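PDB 3KM5: lysine specific cysteine protease from Porphyromonas gingivalis, which cleaves proteins after lysine as a secreted protease and possible virulence factor, the chain here being its K2 cleaved-adhesin domain, of a type that is haemolytic when isolated. Local coordinates for residues 8-13 / 49-54; 42-47 / 168-173; 19-24 / 67-72; 81-86 / 142-147. One frame throughout, in Å; residues are numbered along the deposited sequence.

Contact 1: 8-13 / 49-54; sequences TFESST and GSNVVS. With CA (calcium ion), chain D; SO4 (sulfate ion), chain E.
E10 OE2 is gripped twice: it binds the calcium ion at 2.4 Å and accepts the backbone N-H of N51. The other carboxylate oxygen, E10 OE1, accepts from S50 N at 2.9 Å, so two successive amides meet the two oxygens on their syn sides, each somewhat out of the carboxylate plane. A bend at chi2 (-56°) folds the E10 chain back to the metal. The carbonyl oxygens T8 O and N51 O bind the same ion, which ties both segments to it directly. N51 also works through its side chain: N51 ND2 donates to F9 O (2.9 Å), with the acceptor in the amide plane, while S12 N closes the type I turn F9-S12 by reaching F9 O from the opposite face of its carbonyl plane. On the apolar side, V53 CB lies over one face of the F9 ring, 3.8 Å from its centroid. T8 OG1 accepts from E10 N in an ST turn and donates a hydrogen bond to a sulfate ion, probably from the crystallisation liquor. D172 and G48 complete the calcium ion's protein ligands, and the loop after strand 5-7 is thereby bound to strand 51-56, which lies between strands 34-37 and 168-177.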
loop_
_atom_site.group_PDB
_atom_site.type_symbol
_atom_site.label_atom_id
_atom_site.label_comp_id
_atom_site.label_asym_id
_atom_site.label_seq_id
_atom_site.Cartn_x
_atom_site.Cartn_y
_atom_site.Cartn_z
ATOM N N THR A 8 8.408 7.154 4.517
ATOM C CA THR A 8 9.350 6.260 3.850
ATOM C C THR A 8 9.247 4.847 4.355
ATOM O O THR A 8 9.866 3.966 3.776
ATOM C CB THR A 8 10.798 6.712 4.059
ATOM O OG1 THR A 8 11.133 6.584 5.450
ATOM C CG2 THR A 8 10.984 8.136 3.542
ATOM N N PHE A 9 8.560 4.656 5.478
ATOM C CA PHE A 9 8.505 3.381 6.191
ATOM C C PHE A 9 9.819 2.911 6.781
ATOM O O PHE A 9 9.873 1.852 7.363
ATOM C CB PHE A 9 7.849 2.275 5.352
ATOM C CG PHE A 9 6.453 2.642 4.925
ATOM C CD1 PHE A 9 5.451 2.746 5.881
ATOM C CD2 PHE A 9 6.190 3.036 3.622
ATOM C CE1 PHE A 9 4.173 3.186 5.543
ATOM C CE2 PHE A 9 4.900 3.467 3.283
ATOM C CZ PHE A 9 3.909 3.540 4.231
ATOM N N GLU A 10 10.853 3.750 6.716
ATOM C CA GLU A 10 12.156 3.347 7.209
ATOM C C GLU A 10 12.175 3.255 8.733
ATOM O O GLU A 10 12.922 2.418 9.272
ATOM C CB GLU A 10 13.250 4.272 6.682
ATOM C CG GLU A 10 13.301 4.299 5.162
ATOM C CD GLU A 10 13.470 2.942 4.541
ATOM O OE1 GLU A 10 14.416 2.197 4.902
ATOM O OE2 GLU A 10 12.664 2.594 3.623
ATOM N N SER A 11 11.334 4.053 9.402
ATOM C CA SER A 11 11.172 3.965 10.867
ATOM C C SER A 11 10.223 2.862 11.363
ATOM O O SER A 11 10.037 2.701 12.583
ATOM C CB SER A 11 10.721 5.301 11.442
ATOM O OG SER A 11 9.334 5.491 11.222
ATOM N N SER A 12 9.623 2.112 10.441
ATOM C CA SER A 12 8.770 0.990 10.814
ATOM C C SER A 12 9.574 -0.305 10.773
ATOM O O SER A 12 10.724 -0.327 10.328
ATOM C CB SER A 12 7.596 0.869 9.837
ATOM O OG SER A 12 6.728 1.975 10.009
ATOM N N THR A 13 8.974 -1.395 11.246
ATOM C CA THR A 13 9.685 -2.685 11.342
ATOM C C THR A 13 8.987 -3.799 10.553
ATOM O O THR A 13 7.754 -3.854 10.495
ATOM C CB THR A 13 9.821 -3.094 12.815
ATOM O OG1 THR A 13 10.658 -2.145 13.502
ATOM C CG2 THR A 13 10.418 -4.472 12.970
ATOM N N GLY A 49 15.328 3.280 0.390
ATOM C CA GLY A 49 15.747 2.568 1.590
ATOM C C GLY A 49 15.476 1.080 1.537
ATOM O O GLY A 49 15.580 0.493 0.453
ATOM N N SER A 50 15.156 0.484 2.692
ATOM C CA SER A 50 14.909 -0.957 2.743
ATOM C C SER A 50 13.445 -1.320 2.919
ATOM O O SER A 50 13.057 -2.467 2.658
ATOM C CB SER A 50 15.731 -1.635 3.844
ATOM O OG SER A 50 15.292 -1.266 5.139
ATOM N N ASN A 51 12.619 -0.361 3.337
ATOM C CA ASN A 51 11.249 -0.678 3.766
ATOM C C ASN A 51 10.124 -0.176 2.857
ATOM O O ASN A 51 10.184 0.893 2.276
ATOM C CB ASN A 51 11.014 -0.110 5.166
ATOM C CG ASN A 51 11.819 -0.852 6.263
ATOM O OD1 ASN A 51 12.597 -1.739 5.962
ATOM N ND2 ASN A 51 11.604 -0.500 7.498
ATOM N N VAL A 52 9.085 -0.978 2.792
ATOM C CA VAL A 52 7.814 -0.577 2.135
ATOM C C VAL A 52 6.651 -0.914 3.052
ATOM O O VAL A 52 6.846 -1.506 4.097
ATOM C CB VAL A 52 7.635 -1.345 0.799
ATOM C CG1 VAL A 52 8.878 -1.116 -0.106
ATOM C CG2 VAL A 52 7.401 -2.827 1.096
ATOM N N VAL A 53 5.427 -0.576 2.640
ATOM C CA VAL A 53 4.229 -1.173 3.250
ATOM C C VAL A 53 3.541 -2.063 2.181
ATOM O O VAL A 53 3.645 -1.775 0.975
ATOM C CB VAL A 53 3.301 -0.100 3.846
ATOM C CG1 VAL A 53 2.556 0.683 2.741
ATOM C CG2 VAL A 53 2.344 -0.683 4.913
ATOM N N SER A 54 2.840 -3.112 2.615
ATOM C CA SER A 54 2.361 -4.158 1.688
ATOM C C SER A 54 0.988 -4.613 2.112
ATOM O O SER A 54 0.654 -4.601 3.291
ATOM C CB SER A 54 3.303 -5.368 1.752
ATOM O OG SER A 54 3.203 -6.023 3.015
HETATM CA CA CA D . 11.103 3.043 1.899
HETATM S S SO4 E . 9.516 7.303 8.472
HETATM O O1 SO4 E . 10.834 7.719 8.974
HETATM O O2 SO4 E . 8.441 7.889 9.304
HETATM O O3 SO4 E . 9.464 5.862 8.515
HETATM O O4 SO4 E . 9.254 7.835 7.137
HETATM O O HOH W 1 11.761 5.222 1.271
#

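Contact 2: 42-47 / 168-173; sequences DWLTAH and YILLDD. With CA (calcium ion), chain D.
D172 holds the calcium ion with both carboxylate oxygens, D172 OD1 at 2.5 Å and D172 OD2 at 2.6 Å. H47 meets this carboxylate through its backbone N, which gives D172 OD2 a weak hydrogen bond, and through H47 CB, 3.5 Å from D172 OD2. Next outward, H47 ND1 donates to D173 OD2 at 2.7 Å, with the acceptor near the imidazole plane and using its anti lone pair; ring and carboxylate planes stand 73° apart. With CG opposite the backbone N of H47 (chi1 -179°), the ring is carried to D173. The other oxygen, D173 OD1, accepts a hydrogen bond, 2.6 Å long, from a water that also binds the calcium ion, so D173 is a second-shell residue that joins the metal's water to the histidine. Further along, L44 CD1 touches L170 CD1 at 3.5 Å. W43 and Y168 lie with ring planes 28° apart but slid so far that they barely overlap, W43 CZ3 being 3.7 Å from Y168 CE2. W43 NE1 is taken up by G128 and Y168 OH by S140. The loop between strands 34-37 and 51-56 thus runs along strand 168-177, which pairs with strands 51-56 and 79-86, among others.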
loop_
_atom_site.group_PDB
_atom_site.type_symbol
_atom_site.label_atom_id
_atom_site.label_comp_id
_atom_site.label_asym_id
_atom_site.label_seq_id
_atom_site.Cartn_x
_atom_site.Cartn_y
_atom_site.Cartn_z
ATOM N N ASP A 42 14.136 -11.811 0.526
ATOM C CA ASP A 42 15.067 -11.763 -0.593
ATOM C C ASP A 42 14.415 -11.183 -1.845
ATOM O O ASP A 42 15.070 -10.464 -2.605
ATOM C CB ASP A 42 15.648 -13.157 -0.887
ATOM N N TRP A 43 13.120 -11.460 -2.041
ATOM C CA TRP A 43 12.405 -11.053 -3.267
ATOM C C TRP A 43 12.111 -9.556 -3.373
ATOM O O TRP A 43 11.895 -9.039 -4.444
ATOM C CB TRP A 43 11.101 -11.852 -3.474
ATOM C CG TRP A 43 9.997 -11.721 -2.432
ATOM C CD1 TRP A 43 9.765 -12.571 -1.393
ATOM C CD2 TRP A 43 8.966 -10.718 -2.365
ATOM N NE1 TRP A 43 8.661 -12.158 -0.676
ATOM C CE2 TRP A 43 8.155 -11.024 -1.260
ATOM C CE3 TRP A 43 8.659 -9.591 -3.135
ATOM C CZ2 TRP A 43 7.044 -10.237 -0.910
ATOM C CZ3 TRP A 43 7.550 -8.824 -2.796
ATOM C CH2 TRP A 43 6.764 -9.147 -1.692
ATOM N N LEU A 44 12.153 -8.883 -2.240
ATOM C CA LEU A 44 11.708 -7.501 -2.154
ATOM C C LEU A 44 12.843 -6.485 -2.357
ATOM O O LEU A 44 13.910 -6.618 -1.743
ATOM C CB LEU A 44 11.094 -7.304 -0.783
ATOM C CG LEU A 44 10.599 -5.891 -0.452
ATOM C CD1 LEU A 44 9.389 -5.512 -1.327
ATOM C CD2 LEU A 44 10.302 -5.776 1.033
ATOM N N THR A 45 12.571 -5.455 -3.163
ATOM C CA THR A 45 13.366 -4.240 -3.216
ATOM C C THR A 45 12.433 -3.046 -3.013
ATOM O O THR A 45 11.433 -2.910 -3.701
ATOM C CB THR A 45 14.097 -4.101 -4.565
ATOM O OG1 THR A 45 14.863 -5.291 -4.790
ATOM C CG2 THR A 45 15.062 -2.907 -4.564
ATOM N N ALA A 46 12.773 -2.185 -2.064
ATOM C CA ALA A 46 11.986 -0.972 -1.796
ATOM C C ALA A 46 12.229 0.081 -2.842
ATOM O O ALA A 46 13.263 0.062 -3.527
ATOM C CB ALA A 46 12.344 -0.415 -0.427
ATOM N N HIS A 47 11.310 1.043 -2.923
ATOM C CA HIS A 47 11.508 2.175 -3.823
ATOM C C HIS A 47 12.638 3.054 -3.279
ATOM O O HIS A 47 13.501 3.532 -4.020
ATOM C CB HIS A 47 10.260 3.032 -3.930
ATOM C CG HIS A 47 10.418 4.188 -4.853
ATOM N ND1 HIS A 47 10.456 5.493 -4.429
ATOM C CD2 HIS A 47 10.563 4.220 -6.199
ATOM C CE1 HIS A 47 10.654 6.287 -5.465
ATOM N NE2 HIS A 47 10.689 5.541 -6.556
ATOM N N TYR A 168 0.210 -8.807 -4.714
ATOM C CA TYR A 168 0.422 -7.783 -3.672
ATOM C C TYR A 168 0.334 -6.421 -4.326
ATOM O O TYR A 168 0.467 -6.254 -5.557
ATOM C CB TYR A 168 1.785 -7.921 -2.941
ATOM C CG TYR A 168 2.962 -7.913 -3.860
ATOM C CD1 TYR A 168 3.396 -6.736 -4.414
ATOM C CD2 TYR A 168 3.619 -9.088 -4.231
ATOM C CE1 TYR A 168 4.426 -6.677 -5.261
ATOM C CE2 TYR A 168 4.698 -9.042 -5.097
ATOM C CZ TYR A 168 5.097 -7.830 -5.627
ATOM O OH TYR A 168 6.135 -7.730 -6.527
ATOM N N ILE A 169 0.075 -5.430 -3.462
ATOM C CA ILE A 169 0.421 -4.034 -3.743
ATOM C C ILE A 169 1.375 -3.535 -2.668
ATOM O O ILE A 169 1.172 -3.765 -1.468
ATOM C CB ILE A 169 -0.811 -3.159 -3.891
ATOM C CG1 ILE A 169 -0.411 -1.725 -4.204
ATOM C CG2 ILE A 169 -1.734 -3.189 -2.677
ATOM C CD1 ILE A 169 -1.498 -0.895 -4.836
ATOM N N LEU A 170 2.464 -2.899 -3.105
ATOM C CA LEU A 170 3.396 -2.243 -2.190
ATOM C C LEU A 170 3.267 -0.726 -2.359
ATOM O O LEU A 170 3.060 -0.265 -3.500
ATOM C CB LEU A 170 4.834 -2.617 -2.522
ATOM C CG LEU A 170 5.109 -4.097 -2.719
ATOM C CD1 LEU A 170 6.581 -4.344 -3.098
ATOM C CD2 LEU A 170 4.721 -4.879 -1.486
ATOM N N LEU A 171 3.505 0.045 -1.284
ATOM C CA LEU A 171 3.583 1.498 -1.354
ATOM C C LEU A 171 4.858 1.949 -0.701
ATOM O O LEU A 171 5.323 1.328 0.244
ATOM C CB LEU A 171 2.408 2.213 -0.661
ATOM C CG LEU A 171 1.027 1.767 -1.085
ATOM C CD1 LEU A 171 -0.048 2.294 -0.140
ATOM C CD2 LEU A 171 0.726 2.252 -2.495
ATOM N N ASP A 172 5.406 3.044 -1.205
ATOM C CA ASP A 172 6.578 3.655 -0.559
ATOM C C ASP A 172 6.620 5.137 -0.922
ATOM O O ASP A 172 6.009 5.581 -1.868
ATOM C CB ASP A 172 7.822 2.899 -1.021
ATOM C CG ASP A 172 9.035 3.083 -0.099
ATOM O OD1 ASP A 172 8.889 3.682 0.978
ATOM O OD2 ASP A 172 10.097 2.525 -0.457
ATOM N N ASP A 173 7.355 5.892 -0.113
ATOM C CA ASP A 173 7.662 7.284 -0.392
ATOM C C ASP A 173 6.392 8.097 -0.644
ATOM O O ASP A 173 6.218 8.794 -1.664
ATOM C CB ASP A 173 8.713 7.402 -1.530
ATOM C CG ASP A 173 10.086 6.965 -1.078
ATOM O OD1 ASP A 173 10.390 7.117 0.117
ATOM O OD2 ASP A 173 10.843 6.363 -1.877
HETATM CA CA CA D . 11.103 3.043 1.899
HETATM O O HOH W 1 11.761 5.222 1.271
#

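Contact 3: 19-24 / 67-72; sequences AEWTTI and NYLISK. With CA (calcium ion), chain C.
Strands 22-25 and 66-70 form an antiparallel pair at the edge of the five-stranded sheet of the jelly roll. T22 with I70 and I24 with Y68 are hydrogen-bonded pairs, each closed by two backbone bonds, such as I70 N to T22 O at 2.8 Å; T23 with L69 is the non-hydrogen-bonded pair between them. On one face of the sheet I24 CD1 meets I70 CD1 at 3.6 Å. On that face, too, the I24 and Y68 side chains touch. Where the pairing ends, the W21 indole lies against the backbone of the partner segment: S71 CA sits over its six-membered ring, 3.8 Å from the centroid, and L69 CG comes to 3.5 Å from W21 CE3. W21 NE1 is held by E7. One water accepts from K72 N and donates to E20 O. Another accepts a hydrogen bond from K72 NZ and donates one to E20 OE2; E20 OE1 stays 4.1 Å from K72 NZ, too far for a salt bridge. At the opposite end N67 OD1 binds the second calcium ion at 2.4 Å, beside D25, D27, D29 and Q31, while N67 ND2 is hydrogen-bonded to S55. Such an outer strand pair belongs to the beta jelly roll of this cleaved adhesin domain.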
loop_
_atom_site.group_PDB
_atom_site.type_symbol
_atom_site.label_atom_id
_atom_site.label_comp_id
_atom_site.label_asym_id
_atom_site.label_seq_id
_atom_site.Cartn_x
_atom_site.Cartn_y
_atom_site.Cartn_z
ATOM N N ALA A 19 4.493 2.429 11.766
ATOM C CA ALA A 19 4.525 3.388 12.837
ATOM C C ALA A 19 3.767 4.645 12.368
ATOM O O ALA A 19 3.932 5.086 11.244
ATOM C CB ALA A 19 5.999 3.703 13.148
ATOM N N GLU A 20 2.912 5.193 13.207
ATOM C CA GLU A 20 2.163 6.429 12.887
ATOM C C GLU A 20 1.048 6.292 11.850
ATOM O O GLU A 20 0.517 7.308 11.412
ATOM C CB GLU A 20 3.076 7.561 12.393
ATOM C CG GLU A 20 4.186 7.986 13.330
ATOM C CD GLU A 20 4.746 9.353 12.929
ATOM O OE1 GLU A 20 4.395 10.354 13.583
ATOM O OE2 GLU A 20 5.487 9.430 11.926
ATOM N N TRP A 21 0.675 5.071 11.512
ATOM C CA TRP A 21 -0.510 4.816 10.683
ATOM C C TRP A 21 -1.418 3.923 11.487
ATOM O O TRP A 21 -0.965 3.228 12.411
ATOM C CB TRP A 21 -0.145 4.116 9.358
ATOM C CG TRP A 21 0.678 4.973 8.442
ATOM C CD1 TRP A 21 1.959 5.402 8.650
ATOM C CD2 TRP A 21 0.251 5.606 7.216
ATOM N NE1 TRP A 21 2.361 6.212 7.621
ATOM C CE2 TRP A 21 1.342 6.340 6.721
ATOM C CE3 TRP A 21 -0.931 5.572 6.476
ATOM C CZ2 TRP A 21 1.278 7.063 5.551
ATOM C CZ3 TRP A 21 -0.999 6.285 5.284
ATOM C CH2 TRP A 21 0.099 7.030 4.826
ATOM N N THR A 22 -2.691 3.909 11.144
ATOM C CA THR A 22 -3.567 2.874 11.662
ATOM C C THR A 22 -4.071 2.019 10.509
ATOM O O THR A 22 -3.927 2.413 9.362
ATOM C CB THR A 22 -4.726 3.447 12.482
ATOM O OG1 THR A 22 -5.433 4.410 11.721
ATOM C CG2 THR A 22 -4.231 4.118 13.805
ATOM N N THR A 23 -4.638 0.867 10.805
ATOM C CA THR A 23 -5.102 -0.029 9.790
ATOM C C THR A 23 -6.462 -0.584 10.184
ATOM O O THR A 23 -6.833 -0.633 11.365
ATOM C CB THR A 23 -4.157 -1.213 9.572
ATOM O OG1 THR A 23 -4.137 -2.029 10.755
ATOM C CG2 THR A 23 -2.729 -0.790 9.234
ATOM N N ILE A 24 -7.197 -0.964 9.153
ATOM C CA ILE A 24 -8.454 -1.712 9.277
ATOM C C ILE A 24 -8.392 -2.968 8.397
ATOM O O ILE A 24 -8.104 -2.900 7.179
ATOM C CB ILE A 24 -9.697 -0.884 8.882
ATOM C CG1 ILE A 24 -9.738 0.458 9.614
ATOM C CG2 ILE A 24 -10.988 -1.686 9.187
ATOM C CD1 ILE A 24 -10.858 1.387 9.119
ATOM N N ASN A 67 -8.605 -3.923 2.914
ATOM C CA ASN A 67 -7.652 -3.502 3.912
ATOM C C ASN A 67 -7.391 -2.009 3.791
ATOM O O ASN A 67 -7.045 -1.507 2.712
ATOM C CB ASN A 67 -6.303 -4.229 3.736
ATOM C CG ASN A 67 -6.408 -5.728 3.792
ATOM O OD1 ASN A 67 -7.267 -6.270 4.472
ATOM N ND2 ASN A 67 -5.461 -6.406 3.146
ATOM N N TYR A 68 -7.576 -1.270 4.890
ATOM C CA TYR A 68 -7.305 0.177 4.932
ATOM C C TYR A 68 -6.014 0.504 5.668
ATOM O O TYR A 68 -5.768 0.020 6.767
ATOM C CB TYR A 68 -8.457 0.914 5.651
ATOM C CG TYR A 68 -9.834 0.911 5.010
ATOM C CD1 TYR A 68 -10.411 2.103 4.548
ATOM C CD2 TYR A 68 -10.572 -0.222 4.980
ATOM C CE1 TYR A 68 -11.680 2.131 4.027
ATOM C CE2 TYR A 68 -11.866 -0.203 4.446
ATOM C CZ TYR A 68 -12.392 0.973 3.987
ATOM O OH TYR A 68 -13.691 0.947 3.470
ATOM N N LEU A 69 -5.269 1.384 5.060
ATOM C CA LEU A 69 -4.068 1.978 5.647
ATOM C C LEU A 69 -4.353 3.475 5.794
ATOM O O LEU A 69 -4.529 4.164 4.786
ATOM C CB LEU A 69 -2.870 1.735 4.738
ATOM C CG LEU A 69 -1.563 2.435 5.132
ATOM C CD1 LEU A 69 -1.051 1.839 6.396
ATOM C CD2 LEU A 69 -0.562 2.232 4.058
ATOM N N ILE A 70 -4.382 3.970 7.027
ATOM C CA ILE A 70 -4.868 5.310 7.352
ATOM C C ILE A 70 -3.792 6.192 7.988
ATOM O O ILE A 70 -3.141 5.821 8.972
ATOM C CB ILE A 70 -6.097 5.219 8.307
ATOM C CG1 ILE A 70 -7.178 4.351 7.670
ATOM C CG2 ILE A 70 -6.684 6.592 8.647
ATOM C CD1 ILE A 70 -8.363 3.958 8.608
ATOM N N SER A 71 -3.593 7.360 7.390
ATOM C CA SER A 71 -2.563 8.293 7.851
ATOM C C SER A 71 -2.907 8.879 9.212
ATOM O O SER A 71 -4.006 8.782 9.716
ATOM C CB SER A 71 -2.401 9.447 6.869
ATOM O OG SER A 71 -3.540 10.311 6.871
ATOM N N LYS A 72 -1.914 9.546 9.785
ATOM C CA LYS A 72 -2.106 10.480 10.881
ATOM C C LYS A 72 -2.897 11.678 10.360
ATOM O O LYS A 72 -3.120 11.836 9.140
ATOM C CB LYS A 72 -0.724 10.918 11.423
ATOM C CG LYS A 72 0.073 11.802 10.477
ATOM C CD LYS A 72 1.483 12.081 11.054
ATOM C CE LYS A 72 2.321 12.955 10.142
ATOM N NZ LYS A 72 3.662 13.270 10.733
HETATM CA CA CA C . -7.866 -8.458 5.329
HETATM O O HOH W 2 0.804 8.794 9.045
HETATM O O HOH W 3 5.056 11.087 9.834
HETATM O O HOH W 4 -4.445 7.110 11.891
HETATM O O HOH W 5 -7.130 -9.490 3.238
#

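Contact 4: 81-86 / 142-147; sequences KYYYAV and WIERTV
A85 CB stands squarely over the centre of the W142 six-membered ring, 3.5 Å from the centroid and 6° off the normal. The indole reaches back along the strand: W142 CE3 lies 3.8 Å from Y83 CB, and Y83 O is met at the ring edge. Y84 and I143 run side by side in the same direction, I143 CB over one face of the tyrosine ring. R145 crosses both of the tyrosines on that side of the sheet. R145 CB covers a face of the Y82 ring, 3.4 Å from Y82 CZ, whereas R145 NE comes to the edge of the Y84 ring, with guanidinium and ring planes 76° apart. The bend at chi2 of R145 turns the guanidinium back, so that R145 NH1 donates to E144 O at 2.9 Å; NE forms a salt bridge with E115. These are neighbouring antiparallel strands of the larger jelly-roll sheet, and four backbone bonds link Y82 with R145 and Y84 with I143. On the face bearing Y83, E144 extends alongside the tyrosine, E144 CB 3.7 Å from Y83 CE1. K81 doubles over toward them, and K81 NZ donates to Y83 OH at 3.0 Å. K81 NZ remains 4.2 Å from E144 OE2, beyond a salt bridge. Y82 OH is hydrogen-bonded to Y95.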
loop_
_atom_site.group_PDB
_atom_site.type_symbol
_atom_site.label_atom_id
_atom_site.label_comp_id
_atom_site.label_asym_id
_atom_site.label_seq_id
_atom_site.Cartn_x
_atom_site.Cartn_y
_atom_site.Cartn_z
ATOM N N LYS A 81 1.510 12.313 -3.181
ATOM C CA LYS A 81 2.241 11.693 -4.254
ATOM C C LYS A 81 2.886 10.443 -3.659
ATOM O O LYS A 81 3.411 10.480 -2.534
ATOM C CB LYS A 81 3.285 12.665 -4.812
ATOM C CG LYS A 81 4.098 12.067 -5.957
ATOM C CD LYS A 81 5.417 11.606 -5.524
ATOM C CE LYS A 81 6.337 12.757 -5.401
ATOM N NZ LYS A 81 7.740 12.303 -5.278
ATOM N N TYR A 82 2.920 9.346 -4.388
ATOM C CA TYR A 82 3.427 8.104 -3.845
ATOM C C TYR A 82 3.872 7.222 -5.007
ATOM O O TYR A 82 3.613 7.528 -6.176
ATOM C CB TYR A 82 2.371 7.368 -2.992
ATOM C CG TYR A 82 1.104 7.065 -3.765
ATOM C CD1 TYR A 82 0.927 5.839 -4.393
ATOM C CD2 TYR A 82 0.113 8.032 -3.956
ATOM C CE1 TYR A 82 -0.233 5.556 -5.133
ATOM C CE2 TYR A 82 -1.032 7.762 -4.692
ATOM C CZ TYR A 82 -1.201 6.538 -5.275
ATOM O OH TYR A 82 -2.345 6.326 -6.017
ATOM N N TYR A 83 4.529 6.131 -4.654
ATOM C CA TYR A 83 4.939 5.098 -5.591
ATOM C C TYR A 83 4.368 3.764 -5.147
ATOM O O TYR A 83 4.378 3.449 -3.973
ATOM C CB TYR A 83 6.479 5.017 -5.696
ATOM C CG TYR A 83 7.120 6.330 -6.062
ATOM C CD1 TYR A 83 7.465 6.643 -7.364
ATOM C CD2 TYR A 83 7.380 7.276 -5.070
ATOM C CE1 TYR A 83 8.055 7.908 -7.675
ATOM C CE2 TYR A 83 7.928 8.495 -5.371
ATOM C CZ TYR A 83 8.281 8.809 -6.658
ATOM O OH TYR A 83 8.825 10.067 -6.942
ATOM N N TYR A 84 3.842 3.000 -6.110
ATOM C CA TYR A 84 3.378 1.655 -5.855
ATOM C C TYR A 84 4.069 0.664 -6.753
ATOM O O TYR A 84 4.599 0.993 -7.809
ATOM C CB TYR A 84 1.859 1.569 -6.001
ATOM C CG TYR A 84 1.299 1.504 -7.407
ATOM C CD1 TYR A 84 1.247 0.310 -8.111
ATOM C CD2 TYR A 84 0.833 2.643 -8.029
ATOM C CE1 TYR A 84 0.733 0.250 -9.380
ATOM C CE2 TYR A 84 0.273 2.578 -9.288
ATOM C CZ TYR A 84 0.254 1.404 -9.962
ATOM O OH TYR A 84 -0.298 1.368 -11.231
ATOM N N ALA A 85 4.022 -0.584 -6.322
ATOM C CA ALA A 85 4.557 -1.682 -7.115
ATOM C C ALA A 85 3.635 -2.895 -6.957
ATOM O O ALA A 85 3.071 -3.125 -5.919
ATOM C CB ALA A 85 6.004 -2.016 -6.678
ATOM N N VAL A 86 3.502 -3.654 -8.027
ATOM C CA VAL A 86 2.732 -4.902 -7.995
ATOM C C VAL A 86 3.595 -5.990 -8.631
ATOM O O VAL A 86 4.657 -5.715 -9.154
ATOM C CB VAL A 86 1.372 -4.798 -8.741
ATOM C CG1 VAL A 86 0.473 -3.767 -8.071
ATOM C CG2 VAL A 86 1.563 -4.427 -10.208
ATOM N N TRP A 142 8.252 0.256 -10.023
ATOM C CA TRP A 142 7.609 1.315 -9.178
ATOM C C TRP A 142 6.984 2.400 -10.035
ATOM O O TRP A 142 7.633 2.950 -10.928
ATOM C CB TRP A 142 8.631 1.947 -8.232
ATOM C CG TRP A 142 9.011 1.001 -7.194
ATOM C CD1 TRP A 142 10.051 0.100 -7.229
ATOM C CD2 TRP A 142 8.317 0.756 -5.971
ATOM N NE1 TRP A 142 10.063 -0.636 -6.070
ATOM C CE2 TRP A 142 8.977 -0.297 -5.310
ATOM C CE3 TRP A 142 7.173 1.296 -5.388
ATOM C CZ2 TRP A 142 8.565 -0.778 -4.080
ATOM C CZ3 TRP A 142 6.769 0.808 -4.155
ATOM C CH2 TRP A 142 7.476 -0.204 -3.514
ATOM N N ILE A 143 5.730 2.715 -9.729
ATOM C CA ILE A 143 4.911 3.611 -10.533
ATOM C C ILE A 143 4.500 4.822 -9.703
ATOM O O ILE A 143 3.975 4.660 -8.604
ATOM C CB ILE A 143 3.648 2.860 -10.973
ATOM C CG1 ILE A 143 4.033 1.637 -11.826
ATOM C CG2 ILE A 143 2.688 3.782 -11.735
ATOM C CD1 ILE A 143 4.806 1.988 -13.023
ATOM N N GLU A 144 4.679 6.035 -10.238
ATOM C CA GLU A 144 4.352 7.264 -9.536
ATOM C C GLU A 144 2.881 7.641 -9.743
ATOM O O GLU A 144 2.355 7.522 -10.843
ATOM C CB GLU A 144 5.259 8.411 -10.014
ATOM C CG GLU A 144 5.058 9.706 -9.207
ATOM C CD GLU A 144 5.974 10.855 -9.581
ATOM O OE1 GLU A 144 6.814 10.723 -10.487
ATOM O OE2 GLU A 144 5.821 11.925 -8.949
ATOM N N ARG A 145 2.258 8.153 -8.698
ATOM C CA ARG A 145 0.931 8.758 -8.760
ATOM C C ARG A 145 0.885 10.019 -7.948
ATOM O O ARG A 145 1.557 10.082 -6.938
ATOM C CB ARG A 145 -0.117 7.780 -8.197
ATOM C CG ARG A 145 -0.331 6.529 -9.035
ATOM C CD ARG A 145 -1.014 6.823 -10.348
ATOM N NE ARG A 145 -1.198 5.644 -11.202
ATOM C CZ ARG A 145 -0.488 5.357 -12.290
ATOM N NH1 ARG A 145 0.553 6.078 -12.674
ATOM N NH2 ARG A 145 -0.786 4.278 -12.997
ATOM N N THR A 146 0.108 10.997 -8.390
ATOM C CA THR A 146 -0.111 12.254 -7.682
ATOM C C THR A 146 -1.626 12.492 -7.680
ATOM O O THR A 146 -2.245 12.599 -8.743
ATOM C CB THR A 146 0.644 13.404 -8.403
ATOM O OG1 THR A 146 2.039 13.129 -8.463
ATOM C CG2 THR A 146 0.444 14.727 -7.688
ATOM N N VAL A 147 -2.191 12.587 -6.477
ATOM C CA VAL A 147 -3.629 12.625 -6.296
ATOM C C VAL A 147 -4.008 13.901 -5.556
ATOM O O VAL A 147 -3.441 14.229 -4.513
ATOM C CB VAL A 147 -4.088 11.400 -5.508
ATOM C CG1 VAL A 147 -5.576 11.492 -5.150
ATOM C CG2 VAL A 147 -3.823 10.161 -6.349
#

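In the fold
Contacts 1, 2 and 4 all reach the six-stranded sheet, in which strand 168-177 runs between strands 51-56 and 79-86; contact 3 belongs to the five-stranded sheet. Contacts 1 and 2, with centres about 9 Å apart, share one calcium ion and one of its waters, and V53 O probably bonds to L171 N. Contact 4, centred about 11 Å from contact 2, lies along the chain within the loop that contact 2 closes. Contact 3 is on the other side of the chain's centre from contacts 2 and 4, its centre about 17 and 18 Å from theirs, yet L69 touches V53 and L171 across the interior. One domain thus combines two packed sheets with two separate calcium sites.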